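Local coordinates for protein peptidyl-prolyl cis-trans isomerase cyclophilin-type (Toxoplasma gondii, PDB 3BO7) that probably catalyses the cis-trans isomerization of proline peptide bonds, assisting protein folding, and is captured here in complex with the immunosuppressant cyclosporin A, at residues 97-102 with 118-123; 9-14 with 164-169. All blocks are in the same frame, centred on the assembly; numbering follows the deposited sequence.

Interaction 1: 97-102 with 118-123; sequences LVHQGI and EFFITF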
# COMPACT_ATOMS: atom_id res chain seq x y z
N LEU A 97 12.02 9.37 6.68
CA LEU A 97 11.24 8.23 6.22
C LEU A 97 12.09 7.25 5.42
O LEU A 97 12.44 7.49 4.26
CB LEU A 97 10.02 8.69 5.41
CG LEU A 97 8.93 9.43 6.18
CD1 LEU A 97 7.82 9.85 5.23
CD2 LEU A 97 8.38 8.58 7.32
N VAL A 98 12.41 6.13 6.07
CA VAL A 98 13.25 5.07 5.50
C VAL A 98 12.56 3.70 5.62
O VAL A 98 11.72 3.50 6.50
CB VAL A 98 14.66 5.05 6.14
CG1 VAL A 98 15.41 6.35 5.83
CG2 VAL A 98 14.58 4.81 7.66
N HIS A 99 12.89 2.78 4.71
CA HIS A 99 12.30 1.44 4.69
C HIS A 99 12.96 0.56 5.75
O HIS A 99 13.59 -0.45 5.43
CB HIS A 99 12.42 0.80 3.30
CG HIS A 99 11.77 1.60 2.21
ND1 HIS A 99 12.40 2.66 1.59
CD2 HIS A 99 10.53 1.52 1.66
CE1 HIS A 99 11.58 3.18 0.69
NE2 HIS A 99 10.45 2.51 0.71
N GLN A 100 12.80 0.96 7.00
CA GLN A 100 13.42 0.25 8.11
C GLN A 100 12.36 -0.46 8.93
O GLN A 100 11.39 0.15 9.37
CB GLN A 100 14.19 1.23 8.98
CG GLN A 100 15.04 0.59 10.05
CD GLN A 100 16.06 1.55 10.63
OE1 GLN A 100 16.20 1.66 11.85
NE2 GLN A 100 16.79 2.25 9.76
N GLY A 101 12.56 -1.76 9.13
CA GLY A 101 11.72 -2.55 10.01
C GLY A 101 10.40 -2.95 9.39
O GLY A 101 10.13 -2.67 8.22
N ILE A 102 9.58 -3.62 10.19
CA ILE A 102 8.28 -4.12 9.76
C ILE A 102 7.25 -3.00 9.65
O ILE A 102 7.27 -2.04 10.42
CB ILE A 102 7.79 -5.24 10.74
CG1 ILE A 102 6.48 -5.88 10.26
CG2 ILE A 102 7.68 -4.71 12.19
CD1 ILE A 102 6.21 -7.25 10.83
N GLU A 118 -0.71 1.25 -6.55
CA GLU A 118 -0.07 0.06 -5.98
C GLU A 118 0.89 0.41 -4.86
O GLU A 118 1.64 1.39 -4.95
CB GLU A 118 0.64 -0.77 -7.05
CG GLU A 118 -0.28 -1.68 -7.80
CD GLU A 118 0.46 -2.67 -8.69
OE1 GLU A 118 1.19 -3.55 -8.17
OE2 GLU A 118 0.27 -2.58 -9.93
N PHE A 119 0.87 -0.40 -3.81
CA PHE A 119 1.65 -0.11 -2.62
C PHE A 119 2.18 -1.40 -2.04
O PHE A 119 1.77 -2.48 -2.43
CB PHE A 119 0.78 0.64 -1.59
CG PHE A 119 -0.44 -0.13 -1.18
CD1 PHE A 119 -0.39 -1.00 -0.08
CD2 PHE A 119 -1.63 -0.02 -1.90
CE1 PHE A 119 -1.51 -1.73 0.29
CE2 PHE A 119 -2.75 -0.75 -1.53
CZ PHE A 119 -2.69 -1.60 -0.44
N PHE A 120 3.11 -1.28 -1.10
CA PHE A 120 3.59 -2.43 -0.35
C PHE A 120 3.74 -2.13 1.13
O PHE A 120 3.87 -0.97 1.55
CB PHE A 120 4.89 -2.99 -0.93
CG PHE A 120 6.04 -2.02 -0.98
CD1 PHE A 120 7.11 -2.14 -0.09
CD2 PHE A 120 6.09 -1.02 -1.94
CE1 PHE A 120 8.19 -1.27 -0.15
CE2 PHE A 120 7.16 -0.14 -2.00
CZ PHE A 120 8.22 -0.27 -1.11
N ILE A 121 3.70 -3.19 1.92
CA ILE A 121 4.01 -3.07 3.34
C ILE A 121 5.17 -3.99 3.64
O ILE A 121 5.16 -5.18 3.27
CB ILE A 121 2.78 -3.37 4.23
CG1 ILE A 121 1.58 -2.54 3.76
CG2 ILE A 121 3.10 -3.05 5.69
CD1 ILE A 121 0.26 -2.88 4.41
N THR A 122 6.20 -3.45 4.28
CA THR A 122 7.42 -4.21 4.54
C THR A 122 7.21 -5.27 5.61
O THR A 122 6.47 -5.06 6.57
CB THR A 122 8.60 -3.31 4.94
OG1 THR A 122 8.42 -2.83 6.29
CG2 THR A 122 8.74 -2.13 3.98
N PHE A 123 7.88 -6.41 5.44
CA PHE A 123 8.04 -7.40 6.51
C PHE A 123 9.33 -7.13 7.29
O PHE A 123 9.41 -7.41 8.49
CB PHE A 123 8.03 -8.83 5.94
CG PHE A 123 6.70 -9.25 5.32
CD1 PHE A 123 5.49 -9.00 5.98
CD2 PHE A 123 6.68 -9.92 4.11
CE1 PHE A 123 4.28 -9.40 5.41
CE2 PHE A 123 5.47 -10.32 3.55
CZ PHE A 123 4.27 -10.06 4.20
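In this cyclophilin barrel, the loop that leads into strand 104-107 is tied to the end of strand 119-122 by a threonine hydroxyl, the link between Thr-122 and Gly-101. Thr-122 OG1 donates to Gly-101 O at 2.6 Å, reaching the oxygen in the carbonyl plane with a C=O...donor angle of 147°. The side-chain rotation, chi1 74°, turns the hydroxyl rather than the methyl to this oxygen. The same buried hydroxyl also bonds Val-104 N, so it holds the loop at Gly-101 and the first residue of strand 104-107.

Two residues earlier in the strand, the end of the Phe-120 ring comes close to His-99, which centres an inverse gamma turn. The two rings meet rim to rim, with centroids 6.0 Å apart and planes only 7° from parallel; neither lies over the other's face, and Phe-120 CZ comes to 4.0 Å from His-99 NE2. Bonds from ND1 to Asn-130 and from NE2 to Ser-106 hold the imidazole in its rotation. Phe-120 also packs on a modified side chain of the bound peptide, which makes His-99 a second-shell neighbour of the ligand. At the other end of the contact, Ile-102 CB rests 3.5 Å from Phe-123 O.

Interaction 2: 9-14 with 164-169; sequences LRIVTT and PKVEEI
Ile-11 and Ile-169 form the apolar centre of an antiparallel strand pair, 9-13 with 166-169, that brings the first and last strands of the cyclophilin barrel together. Facing each other as a non-hydrogen-bonded pair, the two isoleucines lie side by side and point the same way, Ile-11 CG1 at 3.9 Å from Ile-169 CD1. Leu-9 CD1 closes on Ile-169 CG2 at 3.7 Å, and on the other flank Ile-11 CG2, anti to the backbone N because CG1 takes chi1 -67°, meets Val-166 CG2. Helix 28-39 packs against this face through Phe-34 and Leu-35 on Leu-9 and Cys-38 on Ile-169, while Phe-48 covers Thr-13 and Val-166.

Outward from this core, Val-12 faces both Glu-167 and Glu-168, a classic beta bulge that shifts the register by one residue. Val-12 N gives a straight bond of 2.8 Å to Glu-168 O, approaching nearly head-on to the carbonyl. Val-12 O is gripped twice, closely by Glu-167 N at 2.7 Å and more loosely by Glu-168 N at 3.3 Å, both donors in its carbonyl plane. Beside this bond network, Val-12 CG2 lies along the aliphatic CG of Glu-168.

Beyond the bulge the contact turns polar and more exposed. Lys-165 bends its chain at chi3 and chi4, and its NZ forms a salt bridge with Asp-45. Thr-14 N donates to Lys-165 O at 2.9 Å, from a position tilted 17° out of the carbonyl plane. The reciprocal bond uses a side chain: Lys-165 N donates to Thr-14 OG1 at 3.2 Å and 169°, while the methyl CG2 of Thr-14 turns to Glu-167 OE1, 3.4 Å away.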
# COMPACT_ATOMS: atom_id res chain seq x y z
N LEU A 9 -6.45 5.22 9.14
CA LEU A 9 -7.35 4.32 8.42
C LEU A 9 -7.14 2.86 8.80
O LEU A 9 -6.06 2.47 9.23
CB LEU A 9 -7.24 4.50 6.89
CG LEU A 9 -5.96 4.21 6.10
CD1 LEU A 9 -5.86 2.75 5.68
CD2 LEU A 9 -5.95 5.11 4.88
N ARG A 10 -8.20 2.07 8.64
CA ARG A 10 -8.12 0.62 8.80
C ARG A 10 -8.43 -0.10 7.49
O ARG A 10 -9.48 0.14 6.87
CB ARG A 10 -9.05 0.15 9.91
CG ARG A 10 -8.94 -1.33 10.24
CD ARG A 10 -9.96 -1.72 11.30
NE ARG A 10 -9.58 -1.17 12.59
CZ ARG A 10 -10.43 -0.91 13.58
NH1 ARG A 10 -11.71 -1.15 13.43
NH2 ARG A 10 -9.98 -0.41 14.73
N ILE A 11 -7.51 -0.95 7.06
CA ILE A 11 -7.76 -1.85 5.93
C ILE A 11 -8.30 -3.16 6.50
O ILE A 11 -7.61 -3.82 7.28
CB ILE A 11 -6.46 -2.11 5.11
CG1 ILE A 11 -6.00 -0.83 4.41
CG2 ILE A 11 -6.68 -3.23 4.09
CD1 ILE A 11 -4.66 -0.96 3.64
N VAL A 12 -9.53 -3.51 6.12
CA VAL A 12 -10.16 -4.74 6.58
C VAL A 12 -10.05 -5.78 5.47
O VAL A 12 -10.62 -5.59 4.38
CB VAL A 12 -11.67 -4.54 6.94
CG1 VAL A 12 -12.24 -5.80 7.61
CG2 VAL A 12 -11.88 -3.33 7.83
N THR A 13 -9.32 -6.86 5.72
CA THR A 13 -9.22 -7.92 4.71
C THR A 13 -9.87 -9.22 5.17
O THR A 13 -10.25 -9.37 6.34
CB THR A 13 -7.76 -8.20 4.23
OG1 THR A 13 -7.05 -8.98 5.21
CG2 THR A 13 -6.99 -6.89 3.94
N THR A 14 -9.97 -10.16 4.24
CA THR A 14 -10.52 -11.48 4.51
C THR A 14 -9.60 -12.30 5.42
O THR A 14 -9.95 -13.40 5.83
CB THR A 14 -10.77 -12.26 3.20
OG1 THR A 14 -9.54 -12.36 2.46
CG2 THR A 14 -11.81 -11.55 2.33
N PRO A 164 -4.92 -12.45 0.55
CA PRO A 164 -5.83 -11.62 1.34
C PRO A 164 -6.50 -10.59 0.43
O PRO A 164 -5.83 -9.95 -0.40
CB PRO A 164 -4.90 -10.91 2.33
CG PRO A 164 -3.69 -11.77 2.41
CD PRO A 164 -3.53 -12.36 1.04
N LYS A 165 -7.81 -10.47 0.57
CA LYS A 165 -8.60 -9.55 -0.25
C LYS A 165 -9.20 -8.46 0.63
O LYS A 165 -9.74 -8.75 1.70
CB LYS A 165 -9.69 -10.32 -1.02
CG LYS A 165 -10.54 -9.47 -1.96
CD LYS A 165 -11.53 -10.31 -2.78
CE LYS A 165 -12.70 -10.82 -1.95
NZ LYS A 165 -13.58 -9.72 -1.44
N VAL A 166 -9.09 -7.21 0.17
CA VAL A 166 -9.61 -6.05 0.89
C VAL A 166 -11.14 -6.08 0.85
O VAL A 166 -11.73 -6.04 -0.23
CB VAL A 166 -9.08 -4.70 0.30
CG1 VAL A 166 -9.73 -3.51 0.99
CG2 VAL A 166 -7.56 -4.62 0.41
N GLU A 167 -11.75 -6.16 2.03
CA GLU A 167 -13.21 -6.06 2.17
C GLU A 167 -13.63 -4.60 2.16
O GLU A 167 -14.60 -4.23 1.50
CB GLU A 167 -13.68 -6.77 3.45
CG GLU A 167 -13.88 -8.27 3.28
CD GLU A 167 -13.93 -9.06 4.58
OE1 GLU A 167 -14.09 -10.29 4.50
OE2 GLU A 167 -13.81 -8.46 5.68
N GLU A 168 -12.88 -3.77 2.87
CA GLU A 168 -13.16 -2.34 2.94
C GLU A 168 -12.01 -1.61 3.59
O GLU A 168 -11.18 -2.22 4.27
CB GLU A 168 -14.44 -2.06 3.75
CG GLU A 168 -14.32 -2.46 5.22
CD GLU A 168 -15.51 -2.04 6.05
OE1 GLU A 168 -16.33 -1.22 5.59
OE2 GLU A 168 -15.61 -2.53 7.20
N ILE A 169 -12.00 -0.30 3.40
CA ILE A 169 -11.08 0.57 4.10
C ILE A 169 -11.89 1.62 4.87
O ILE A 169 -12.71 2.34 4.29
CB ILE A 169 -10.04 1.21 3.14
CG1 ILE A 169 -9.27 0.11 2.40
CG2 ILE A 169 -9.10 2.13 3.92
CD1 ILE A 169 -8.14 0.60 1.50

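Overall arrangement
Both contacts involve the same antiparallel sheet, but they join different parts of it, with centres about 18 Å apart. Interaction 1 is a buried loop-to-strand contact beside the bound peptide, whereas interaction 2 pairs the first and last strands of the sheet in chain order and runs from a buried apolar face to an exposed polar edge. Their chemistry follows: 97-102 and 118-123 share one side-chain-to-backbone bond and a pair of aromatic rims, while 9-14 and 164-169 are laced mainly by backbone bonds interrupted by a bulge. Each contact uses a threonine hydroxyl, but Thr-122 in interaction 1 is buried and Thr-14 in interaction 2 is exposed.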